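Local atomic coordinates of trehalose-6-phosphate phosphatase (Candida albicans, PDB entry 5DXI), a protein that belongs to the haloacid dehalogenase (HAD) superfamily as a trehalose-phosphatase domain and, in this model, binds a magnesium ion and a beryllium trifluoride ion beside a glycan. Residues H90-K95 against V184-V189; V189-I194 against D234-D239; S108-W113 against K169-E174; L24-Y29 against K196-H201. All blocks are in the same frame, centred on the assembly; numbering follows the deposited sequence.

Contact 1 (H90-K95 against V184-V189)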
# COMPACT_ATOMS: atom_id res chain seq x y z
N HIS A 90 3.75 -6.64 -1.19
CA HIS A 90 4.38 -5.66 -0.34
C HIS A 90 5.75 -5.26 -0.89
O HIS A 90 6.71 -5.21 -0.14
CB HIS A 90 4.53 -6.18 1.11
CG HIS A 90 3.25 -6.66 1.72
ND1 HIS A 90 2.32 -5.81 2.28
CD2 HIS A 90 2.76 -7.91 1.89
CE1 HIS A 90 1.31 -6.51 2.76
NE2 HIS A 90 1.55 -7.79 2.53
N GLY A 91 5.84 -5.01 -2.19
CA GLY A 91 7.07 -4.51 -2.79
C GLY A 91 7.95 -5.52 -3.51
O GLY A 91 9.03 -5.17 -3.99
N CYS A 92 7.50 -6.77 -3.61
CA CYS A 92 8.32 -7.79 -4.27
C CYS A 92 8.25 -7.71 -5.79
O CYS A 92 9.22 -8.08 -6.47
CB CYS A 92 7.91 -9.19 -3.80
SG CYS A 92 8.29 -9.46 -2.04
N PHE A 93 7.14 -7.21 -6.32
CA PHE A 93 6.93 -7.20 -7.78
C PHE A 93 6.41 -5.86 -8.25
O PHE A 93 5.67 -5.20 -7.53
CB PHE A 93 5.95 -8.29 -8.22
CG PHE A 93 6.38 -9.69 -7.88
CD1 PHE A 93 6.09 -10.24 -6.64
CD2 PHE A 93 7.10 -10.45 -8.79
CE1 PHE A 93 6.50 -11.52 -6.33
CE2 PHE A 93 7.51 -11.73 -8.48
CZ PHE A 93 7.21 -12.27 -7.26
N MET A 94 6.79 -5.45 -9.46
CA MET A 94 6.28 -4.23 -10.10
C MET A 94 5.89 -4.50 -11.54
O MET A 94 6.57 -5.25 -12.23
CB MET A 94 7.33 -3.11 -10.09
CG MET A 94 7.55 -2.44 -8.80
SD MET A 94 8.77 -1.10 -8.98
CE MET A 94 7.80 0.20 -9.73
N LYS A 95 4.84 -3.85 -12.02
CA LYS A 95 4.55 -3.92 -13.44
C LYS A 95 4.09 -2.57 -13.98
O LYS A 95 3.02 -2.07 -13.61
CB LYS A 95 3.52 -5.02 -13.76
CG LYS A 95 3.37 -5.25 -15.28
CD LYS A 95 2.41 -6.37 -15.64
CE LYS A 95 0.97 -5.93 -15.47
NZ LYS A 95 0.03 -6.71 -16.34
N VAL A 184 5.05 -12.33 6.40
CA VAL A 184 6.50 -12.36 6.40
C VAL A 184 7.05 -12.17 4.99
O VAL A 184 6.61 -12.81 4.04
CB VAL A 184 7.04 -13.69 6.97
CG1 VAL A 184 8.56 -13.71 6.93
CG2 VAL A 184 6.55 -13.88 8.41
N ARG A 185 8.01 -11.26 4.85
CA ARG A 185 8.61 -11.02 3.56
C ARG A 185 10.01 -10.43 3.77
O ARG A 185 10.31 -9.98 4.87
CB ARG A 185 7.72 -10.09 2.73
CG ARG A 185 7.56 -8.74 3.33
CD ARG A 185 7.88 -7.63 2.34
NE ARG A 185 7.44 -6.37 2.92
CZ ARG A 185 8.10 -5.73 3.88
NH1 ARG A 185 9.26 -6.20 4.32
NH2 ARG A 185 7.62 -4.60 4.36
N PRO A 186 10.87 -10.48 2.72
CA PRO A 186 12.23 -9.95 2.83
C PRO A 186 12.21 -8.52 3.30
O PRO A 186 11.30 -7.77 2.93
CB PRO A 186 12.76 -10.04 1.39
CG PRO A 186 11.97 -11.14 0.76
CD PRO A 186 10.59 -11.02 1.38
N LYS A 187 13.16 -8.17 4.16
CA LYS A 187 13.15 -6.87 4.78
C LYS A 187 13.50 -5.77 3.79
O LYS A 187 13.05 -4.63 3.94
CB LYS A 187 14.11 -6.85 5.98
CG LYS A 187 13.95 -5.62 6.85
CD LYS A 187 14.45 -5.84 8.28
CE LYS A 187 15.96 -5.75 8.36
NZ LYS A 187 16.41 -4.35 8.13
N PHE A 188 14.29 -6.09 2.78
CA PHE A 188 14.82 -5.04 1.92
C PHE A 188 14.01 -4.81 0.64
O PHE A 188 14.42 -4.04 -0.22
CB PHE A 188 16.29 -5.34 1.59
CG PHE A 188 17.16 -5.37 2.81
CD1 PHE A 188 17.47 -4.21 3.49
CD2 PHE A 188 17.65 -6.58 3.30
CE1 PHE A 188 18.26 -4.23 4.63
CE2 PHE A 188 18.43 -6.61 4.44
CZ PHE A 188 18.74 -5.44 5.11
N VAL A 189 12.86 -5.49 0.54
CA VAL A 189 11.79 -5.08 -0.37
C VAL A 189 10.58 -4.65 0.48
O VAL A 189 10.28 -5.30 1.49
CB VAL A 189 11.37 -6.20 -1.35
CG1 VAL A 189 12.44 -6.44 -2.43
CG2 VAL A 189 11.03 -7.49 -0.61

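Contact 2 (V189-I194 against D234-D239). With BEF (beryllium trifluoride ion), chain F.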
# COMPACT_ATOMS: atom_id res chain seq x y z
N VAL A 189 12.86 -5.49 0.54
CA VAL A 189 11.79 -5.08 -0.37
C VAL A 189 10.58 -4.65 0.48
O VAL A 189 10.28 -5.30 1.49
CB VAL A 189 11.37 -6.20 -1.35
CG1 VAL A 189 12.44 -6.44 -2.43
CG2 VAL A 189 11.03 -7.49 -0.61
N ASN A 190 9.93 -3.56 0.10
CA ASN A 190 8.75 -3.06 0.82
C ASN A 190 8.06 -1.95 0.02
O ASN A 190 8.61 -1.47 -0.97
CB ASN A 190 9.12 -2.54 2.21
CG ASN A 190 10.15 -1.43 2.15
OD1 ASN A 190 9.83 -0.28 1.84
ND2 ASN A 190 11.40 -1.77 2.50
N LYS A 191 6.86 -1.56 0.45
CA LYS A 191 6.08 -0.57 -0.29
C LYS A 191 6.78 0.79 -0.34
O LYS A 191 6.56 1.58 -1.25
CB LYS A 191 4.67 -0.43 0.31
CG LYS A 191 3.76 -1.66 0.16
CD LYS A 191 2.29 -1.29 0.40
CE LYS A 191 1.32 -2.48 0.14
NZ LYS A 191 -0.10 -2.04 0.38
N GLY A 192 7.63 1.07 0.65
CA GLY A 192 8.39 2.31 0.67
C GLY A 192 9.41 2.39 -0.47
O GLY A 192 9.61 3.46 -1.04
N GLU A 193 10.03 1.26 -0.80
CA GLU A 193 10.95 1.19 -1.94
C GLU A 193 10.23 1.48 -3.24
O GLU A 193 10.74 2.19 -4.12
CB GLU A 193 11.58 -0.20 -2.05
CG GLU A 193 12.87 -0.37 -1.31
CD GLU A 193 13.90 0.66 -1.71
OE1 GLU A 193 14.22 0.79 -2.92
OE2 GLU A 193 14.37 1.35 -0.79
N ILE A 194 9.04 0.89 -3.38
CA ILE A 194 8.21 1.09 -4.56
C ILE A 194 7.91 2.57 -4.75
O ILE A 194 8.04 3.12 -5.85
CB ILE A 194 6.87 0.29 -4.48
CG1 ILE A 194 7.13 -1.20 -4.23
CG2 ILE A 194 6.04 0.46 -5.74
CD1 ILE A 194 7.91 -1.88 -5.35
N ASP A 234 -3.01 -0.04 6.53
CA ASP A 234 -2.39 -1.03 7.40
C ASP A 234 -0.90 -0.77 7.59
O ASP A 234 -0.36 0.20 7.06
CB ASP A 234 -2.63 -2.45 6.86
CG ASP A 234 -2.77 -3.48 7.96
OD1 ASP A 234 -2.48 -3.17 9.14
OD2 ASP A 234 -3.17 -4.63 7.65
N LEU A 235 -0.27 -1.61 8.39
CA LEU A 235 1.11 -1.39 8.78
C LEU A 235 2.04 -1.33 7.57
O LEU A 235 2.91 -0.46 7.50
CB LEU A 235 1.56 -2.48 9.75
CG LEU A 235 3.03 -2.43 10.16
CD1 LEU A 235 3.38 -1.09 10.80
CD2 LEU A 235 3.35 -3.60 11.10
N THR A 236 1.83 -2.23 6.62
CA THR A 236 2.60 -2.20 5.39
C THR A 236 2.61 -0.83 4.71
O THR A 236 3.62 -0.43 4.12
CB THR A 236 2.08 -3.26 4.39
OG1 THR A 236 2.95 -3.26 3.26
CG2 THR A 236 0.62 -2.95 3.93
N ASP A 237 1.51 -0.09 4.82
CA ASP A 237 1.37 1.21 4.15
C ASP A 237 2.12 2.33 4.86
O ASP A 237 2.39 3.38 4.27
CB ASP A 237 -0.10 1.54 4.05
CG ASP A 237 -0.86 0.41 3.40
OD1 ASP A 237 -1.79 -0.12 4.03
OD2 ASP A 237 -0.48 0.03 2.27
N GLU A 238 2.42 2.13 6.13
CA GLU A 238 3.28 3.07 6.86
C GLU A 238 4.65 3.22 6.15
O GLU A 238 5.31 4.27 6.26
CB GLU A 238 3.47 2.61 8.30
CG GLU A 238 2.17 2.70 9.14
CD GLU A 238 1.64 4.11 9.26
OE1 GLU A 238 2.43 5.03 9.63
OE2 GLU A 238 0.45 4.32 8.96
N ASP A 239 5.08 2.17 5.46
CA ASP A 239 6.30 2.25 4.65
C ASP A 239 6.14 3.27 3.52
O ASP A 239 7.07 4.02 3.22
CB ASP A 239 6.67 0.88 4.09
CG ASP A 239 7.06 -0.10 5.18
OD1 ASP A 239 7.42 0.38 6.28
OD2 ASP A 239 7.03 -1.32 4.95
BE BEF F . -3.15 -2.88 0.33
F1 BEF F . -1.90 -4.02 0.84
F2 BEF F . -4.30 -3.71 1.38
F3 BEF F . -3.72 -3.87 -1.02
O HOH W 1 5.78 -2.63 3.04

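Contact 3 (S108-W113 against K169-E174)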
# COMPACT_ATOMS: atom_id res chain seq x y z
N SER A 108 16.73 -12.01 -6.57
CA SER A 108 18.07 -12.41 -6.18
C SER A 108 18.16 -12.75 -4.69
O SER A 108 19.23 -13.13 -4.20
CB SER A 108 19.08 -11.32 -6.53
OG SER A 108 18.83 -10.14 -5.77
N PHE A 109 17.04 -12.60 -3.98
CA PHE A 109 17.03 -12.84 -2.53
C PHE A 109 16.95 -14.31 -2.15
O PHE A 109 16.41 -15.14 -2.88
CB PHE A 109 15.87 -12.08 -1.87
CG PHE A 109 16.11 -10.60 -1.72
CD1 PHE A 109 17.40 -10.11 -1.52
CD2 PHE A 109 15.06 -9.70 -1.72
CE1 PHE A 109 17.62 -8.74 -1.37
CE2 PHE A 109 15.28 -8.34 -1.56
CZ PHE A 109 16.56 -7.86 -1.39
N ASP A 110 17.54 -14.63 -1.00
CA ASP A 110 17.47 -15.96 -0.40
C ASP A 110 16.04 -16.27 0.09
O ASP A 110 15.48 -15.52 0.89
CB ASP A 110 18.48 -16.06 0.74
CG ASP A 110 18.38 -17.36 1.54
OD1 ASP A 110 17.83 -18.37 1.04
OD2 ASP A 110 18.87 -17.37 2.69
N MET A 111 15.48 -17.38 -0.37
CA MET A 111 14.11 -17.76 -0.04
C MET A 111 14.00 -18.93 0.93
O MET A 111 12.90 -19.45 1.15
CB MET A 111 13.35 -18.10 -1.33
CG MET A 111 13.14 -16.91 -2.25
SD MET A 111 12.16 -15.65 -1.40
CE MET A 111 12.69 -14.15 -2.22
N SER A 112 15.10 -19.33 1.54
CA SER A 112 15.09 -20.54 2.36
C SER A 112 14.37 -20.36 3.69
O SER A 112 14.08 -21.32 4.39
CB SER A 112 16.52 -21.04 2.59
OG SER A 112 17.28 -20.12 3.36
N TRP A 113 14.06 -19.11 4.03
CA TRP A 113 13.27 -18.82 5.22
C TRP A 113 11.81 -19.28 5.09
O TRP A 113 11.16 -19.53 6.10
CB TRP A 113 13.33 -17.32 5.53
CG TRP A 113 12.93 -16.46 4.37
CD1 TRP A 113 13.76 -15.95 3.41
CD2 TRP A 113 11.61 -16.03 4.04
NE1 TRP A 113 13.03 -15.22 2.50
CE2 TRP A 113 11.71 -15.25 2.87
CE3 TRP A 113 10.35 -16.22 4.62
CZ2 TRP A 113 10.59 -14.66 2.27
CZ3 TRP A 113 9.25 -15.63 4.02
CH2 TRP A 113 9.38 -14.85 2.86
N LYS A 169 15.76 -13.48 13.25
CA LYS A 169 17.15 -13.36 13.68
C LYS A 169 18.09 -13.98 12.64
O LYS A 169 19.15 -13.45 12.35
CB LYS A 169 17.36 -14.03 15.04
CG LYS A 169 16.57 -13.43 16.19
CD LYS A 169 17.26 -12.22 16.76
CE LYS A 169 16.40 -11.52 17.80
NZ LYS A 169 16.47 -12.21 19.12
N GLU A 170 17.67 -15.11 12.08
CA GLU A 170 18.49 -15.85 11.13
C GLU A 170 18.47 -15.27 9.72
O GLU A 170 19.43 -15.43 8.97
CB GLU A 170 18.06 -17.31 11.08
CG GLU A 170 19.00 -18.19 10.27
CD GLU A 170 18.50 -19.62 10.12
OE1 GLU A 170 17.44 -19.94 10.71
OE2 GLU A 170 19.14 -20.40 9.38
N TYR A 171 17.36 -14.64 9.34
CA TYR A 171 17.23 -14.05 8.00
C TYR A 171 16.89 -12.58 8.11
O TYR A 171 16.40 -12.13 9.13
CB TYR A 171 16.15 -14.76 7.18
CG TYR A 171 16.37 -16.22 6.94
CD1 TYR A 171 16.96 -16.67 5.77
CD2 TYR A 171 15.98 -17.16 7.88
CE1 TYR A 171 17.16 -18.01 5.54
CE2 TYR A 171 16.17 -18.52 7.66
CZ TYR A 171 16.76 -18.94 6.49
OH TYR A 171 16.95 -20.28 6.28
N ASP A 172 17.16 -11.84 7.04
CA ASP A 172 16.69 -10.46 6.95
C ASP A 172 15.27 -10.44 6.39
O ASP A 172 15.05 -10.08 5.23
CB ASP A 172 17.62 -9.62 6.09
CG ASP A 172 18.93 -9.31 6.79
OD1 ASP A 172 18.96 -9.32 8.05
OD2 ASP A 172 19.93 -9.07 6.08
N VAL A 173 14.32 -10.85 7.22
CA VAL A 173 12.91 -10.79 6.85
C VAL A 173 12.17 -9.88 7.83
O VAL A 173 12.60 -9.70 8.98
CB VAL A 173 12.24 -12.18 6.84
CG1 VAL A 173 12.90 -13.08 5.80
CG2 VAL A 173 12.32 -12.81 8.21
N GLU A 174 11.07 -9.30 7.37
CA GLU A 174 10.24 -8.46 8.21
C GLU A 174 9.01 -9.25 8.63
O GLU A 174 8.39 -9.90 7.80
CB GLU A 174 9.81 -7.21 7.46
CG GLU A 174 9.08 -6.21 8.35
CD GLU A 174 10.00 -5.59 9.39
OE1 GLU A 174 11.21 -5.42 9.08
OE2 GLU A 174 9.53 -5.30 10.51

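Contact 4 (L24-Y29 against K196-H201). With MG (magnesium ion), chain E; BEF (beryllium trifluoride ion), chain F.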
# COMPACT_ATOMS: atom_id res chain seq x y z
N LEU A 24 0.82 11.80 -9.40
CA LEU A 24 1.11 10.40 -9.12
C LEU A 24 0.25 9.90 -7.97
O LEU A 24 0.36 10.37 -6.82
CB LEU A 24 2.59 10.21 -8.78
CG LEU A 24 3.08 8.81 -8.41
CD1 LEU A 24 2.93 7.83 -9.57
CD2 LEU A 24 4.54 8.89 -7.95
N PHE A 25 -0.62 8.94 -8.29
CA PHE A 25 -1.48 8.30 -7.31
C PHE A 25 -0.89 6.96 -6.88
O PHE A 25 -0.54 6.12 -7.72
CB PHE A 25 -2.89 8.09 -7.89
CG PHE A 25 -3.61 9.38 -8.19
CD1 PHE A 25 -4.37 10.01 -7.22
CD2 PHE A 25 -3.50 9.98 -9.44
CE1 PHE A 25 -5.03 11.20 -7.49
CE2 PHE A 25 -4.16 11.17 -9.72
CZ PHE A 25 -4.92 11.78 -8.74
N LEU A 26 -0.80 6.77 -5.56
CA LEU A 26 -0.19 5.58 -4.97
C LEU A 26 -1.18 4.92 -4.04
O LEU A 26 -1.28 5.24 -2.84
CB LEU A 26 1.08 5.97 -4.22
CG LEU A 26 2.05 6.78 -5.07
CD1 LEU A 26 3.01 7.60 -4.17
CD2 LEU A 26 2.82 5.88 -6.02
N PHE A 27 -1.93 3.97 -4.59
CA PHE A 27 -3.07 3.40 -3.87
C PHE A 27 -2.81 2.02 -3.33
O PHE A 27 -2.54 1.08 -4.07
CB PHE A 27 -4.31 3.29 -4.76
CG PHE A 27 -4.82 4.60 -5.29
CD1 PHE A 27 -4.61 5.78 -4.58
CD2 PHE A 27 -5.54 4.64 -6.48
CE1 PHE A 27 -5.10 6.99 -5.06
CE2 PHE A 27 -6.03 5.84 -6.96
CZ PHE A 27 -5.81 7.02 -6.26
N ASP A 28 -2.95 1.91 -2.02
CA ASP A 28 -3.22 0.62 -1.42
C ASP A 28 -4.56 0.08 -1.97
O ASP A 28 -5.42 0.88 -2.33
CB ASP A 28 -3.32 0.76 0.08
CG ASP A 28 -3.51 -0.54 0.72
OD1 ASP A 28 -2.73 -1.40 0.31
OD2 ASP A 28 -4.43 -0.73 1.54
N TYR A 29 -4.75 -1.24 -1.99
CA TYR A 29 -6.03 -1.81 -2.42
C TYR A 29 -6.92 -2.20 -1.24
O TYR A 29 -7.90 -1.51 -0.94
CB TYR A 29 -5.84 -3.03 -3.34
CG TYR A 29 -7.18 -3.57 -3.84
CD1 TYR A 29 -7.95 -2.83 -4.73
CD2 TYR A 29 -7.67 -4.79 -3.39
CE1 TYR A 29 -9.17 -3.29 -5.17
CE2 TYR A 29 -8.92 -5.27 -3.84
CZ TYR A 29 -9.65 -4.51 -4.74
OH TYR A 29 -10.88 -4.94 -5.21
N LYS A 196 9.51 5.16 -3.56
CA LYS A 196 10.76 5.84 -3.94
C LYS A 196 11.05 5.66 -5.44
O LYS A 196 11.41 6.62 -6.13
CB LYS A 196 11.94 5.33 -3.10
CG LYS A 196 13.29 5.93 -3.46
CD LYS A 196 14.34 5.63 -2.37
CE LYS A 196 14.79 4.17 -2.39
NZ LYS A 196 15.68 3.82 -1.23
N ARG A 197 10.87 4.45 -5.95
CA ARG A 197 11.15 4.18 -7.36
C ARG A 197 10.18 4.89 -8.30
O ARG A 197 10.51 5.14 -9.46
CB ARG A 197 11.12 2.68 -7.63
CG ARG A 197 12.35 1.96 -7.10
CD ARG A 197 12.17 0.46 -7.24
NE ARG A 197 13.26 -0.29 -6.64
CZ ARG A 197 13.98 -1.19 -7.30
NH1 ARG A 197 13.70 -1.43 -8.58
NH2 ARG A 197 14.96 -1.84 -6.70
N LEU A 198 9.00 5.22 -7.79
CA LEU A 198 7.95 5.84 -8.60
C LEU A 198 7.99 7.35 -8.52
O LEU A 198 7.72 8.04 -9.51
CB LEU A 198 6.58 5.34 -8.18
CG LEU A 198 6.28 3.87 -8.50
CD1 LEU A 198 4.91 3.45 -7.92
CD2 LEU A 198 6.33 3.60 -10.02
N VAL A 199 8.31 7.86 -7.34
CA VAL A 199 8.34 9.29 -7.10
C VAL A 199 9.63 9.92 -7.62
O VAL A 199 9.61 10.91 -8.34
CB VAL A 199 8.18 9.60 -5.61
CG1 VAL A 199 8.57 11.04 -5.29
CG2 VAL A 199 6.76 9.30 -5.15
N LEU A 200 10.76 9.33 -7.25
CA LEU A 200 12.05 9.87 -7.68
C LEU A 200 12.39 9.29 -9.03
O LEU A 200 13.30 8.48 -9.16
CB LEU A 200 13.15 9.55 -6.67
CG LEU A 200 12.91 10.13 -5.27
CD1 LEU A 200 14.04 9.69 -4.35
CD2 LEU A 200 12.79 11.65 -5.30
N HIS A 201 11.64 9.72 -10.04
CA HIS A 201 11.65 9.08 -11.36
C HIS A 201 10.94 10.02 -12.33
O HIS A 201 9.98 10.69 -11.96
CB HIS A 201 10.94 7.72 -11.29
CG HIS A 201 11.25 6.81 -12.44
ND1 HIS A 201 12.46 6.16 -12.57
CD2 HIS A 201 10.50 6.40 -13.49
CE1 HIS A 201 12.45 5.42 -13.66
NE2 HIS A 201 11.26 5.54 -14.23
MG MG E . -4.67 -2.40 2.79
BE BEF F . -3.15 -2.88 0.33
F1 BEF F . -1.90 -4.02 0.84
F2 BEF F . -4.30 -3.71 1.38
F3 BEF F . -3.72 -3.87 -1.02
O HOH W 2 -2.70 -2.54 3.51
O HOH W 3 -5.39 -3.71 4.16

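Contact 1 (H90-K95 against V184-V189)
Gly91 and Val189 set the backbone approach, their CA atoms 5.3 Å apart, where the loop leading into strand 93-95 meets the turn that follows strand 181-186. The contact thus joins the large mixed sheet of the HAD core to the small antiparallel sheet, which is consistent with a cap module in this superfamily. Positive phi values at His90 (58°) and Gly91 (100°) turn the chain sharply before it enters the strand through a classic beta bulge at Cys92 and Phe93. The Gly91 carbonyl oxygen O then abuts Val189 CB at 3.7 Å. On the flank, Cys92 SG packs against Val189 CG2 at 3.7 Å and more loosely against the ring carbon CD of Pro186 at 4.4 Å. Arg185 comes from strand 181-186. With its CG between the backbone N and the carbonyl carbon (chi1 63°) and a bend at chi2, it reaches across to His90, whose CB lies in the guanidinium plane at the edge, 3.4 Å from Arg185 NE. The His90 ring is held by Thr236 through ND1, while NE2 forms weak hydrogen bonds with Glu183 and a bound glucose. Val189 O lies above one guanidinium face, toward its rim, but its angle to Arg185 NH1 is too poor for a hydrogen bond; Arg185 NH1 instead donates to Pro186 O at 2.9 Å, approaching from above that carbonyl plane.

Contact 2 (V189-I194 against D234-D239)
Lys191 reaches Asp237 because its CG sits beside the backbone N (chi1 -67°) and every later torsion is extended, which carries NZ away from its own helix, while CG of Asp237 points away from its own carbonyl carbon (chi1 -53°) and chi2 turns OD2 toward the lysine. The two side chains run side by side in the same direction and close in a salt bridge, Lys191 NZ to Asp237 OD2 2.8 Å, met nearly along the C-O axis of the carboxylate. Lys191 NZ also donates to F1 of the beryllium trifluoride ion at 2.7 Å and to Ile67 O, which restrains the ammonium group. Here the first turns of helices 191-199 and 235-253 converge on the active site of the HAD fold. Asp237 is itself anchored through OD1, which accepts from Asp234 N and from N of the magnesium ligand Asp233. Thr236 braces the lysine stem, its OG1 lying 3.5 Å from Lys191 CD; that hydroxyl is also bonded to His90. A water accepts from Lys191 N, donates to Asp239 OD2 at 2.6 Å and hydrogen-bonds to Thr236 OG1. Asn190 is the N-cap, its OD1 accepting from Glu193 N at 3.1 Å. Gly192 CA comes within 3.3 Å of Asp239 O.

Contact 3 (S108-W113 against K169-E174)
The Tyr171 ring has Trp113 CB over the centre of one face, 3.5 Å from the ring centroid and 9° off the normal, a CH-pi contact; at its edge, in plane, lies Asp110 OD2, 3.4 Å from Tyr171 CE1. The Trp113 indole is covered on one face by Val173, whose CG1 stands 3.6 Å from the centroid of the five-membered ring; Met111 O lies farther off, above the opposite face. Between the two aromatics the stack is T-shaped: the indole edge points to the phenol face, with planes at 66° and centroids of the five-membered ring of Trp113 and the Tyr171 ring 5.5 Å apart. The backbone puts Trp113 CB over the tyrosine, and a chi1 of 54°, with CG flanked by both main-chain neighbours of CA, turns the indole to Val173. These groups pin the loop leading into helix 113-126 against the junction of helix 167-170 with strand 173-178, an edge strand of the four-stranded antiparallel sheet; Trp113 also packs on Val184 and Pro186 of the adjacent strand. A polar chain runs along the outer side. Tyr171 OH donates to Ser112 OG at 2.9 Å, and that hydroxyl donates to Asp110 OD1 at 3.0 Å. The same OD1 accepts from Ser112 N at 2.9 Å, making an Asx turn, and Tyr171 OH is further bonded to Lys116 NZ.

Contact 4 (L24-Y29 against K196-H201)
The central parallel strand of the HAD core, 23-27, rests Leu24 and Leu26 on Leu198 and Val199 at the far end of helix 191-199, so the contact is a strand-on-helix packing layer of this alpha/beta fold. All four side chains are buried and the side-chain interaction is apolar. Leu24, with CG anti to the backbone N (chi1 178°), sends CD2 between two helix residues: it meets Val199 CG2 at 3.6 Å and Leu198 O at 3.6 Å, with Leu198 CB farther off at 4.1 Å. In Leu26 a chi1 of -53° instead sets CG opposite the carbonyl carbon; its two branches divide the work, CD2 touching Leu198 CD1 at 3.7 Å and CD1 reaching Val199 CG2 at 4.2 Å. Leu26 and Leu198 slide past each other in opposite directions, whereas Leu24 crosses Val199 at a slant. Further cover comes from Trp65 on Leu198 and from Leu244, Ile247 and Trp251 of helix 235-253 on Val199. Just past the strand's end, Asp28, the first aspartate of the DxDx(T/V) pattern, enters the site. The two carboxylate oxygens have different partners: Asp28 OD1 is covalently bonded to the beryllium atom of the beryllium trifluoride ion at 1.5 Å, and OD2 binds the magnesium ion at 2.1 Å and accepts from Thr32. Asp30 and Asp233 supply further metal ligands, and two metal-bound waters donate to the fluorides. The next residue adds a backbone bond, Tyr29 N donating to F3 of the ion at 3.0 Å.

How the contacts relate
Contacts 1 and 2 lie beside the ligand site, and the strand segment of contact 4 runs into it, whereas contact 3 is peripheral, with its centre about 26 Å from that of contact 4. Contacts 1 and 2, their centres about 9 Å apart, share Val189, between strand 181-186 and helix 191-199; contact 4 uses the other end of that helix, its centre about 11 Å from that of contact 2. Contacts 1 and 3 meet in the antiparallel sheet, on neighbouring strands 181-186 and 173-178. Along the chain contact 3 lies between the segments of contact 1, and both lie between those of contact 4, while contacts 2 and 4 interlace. Helix 191-199 thus runs from the ligand site to the central sheet.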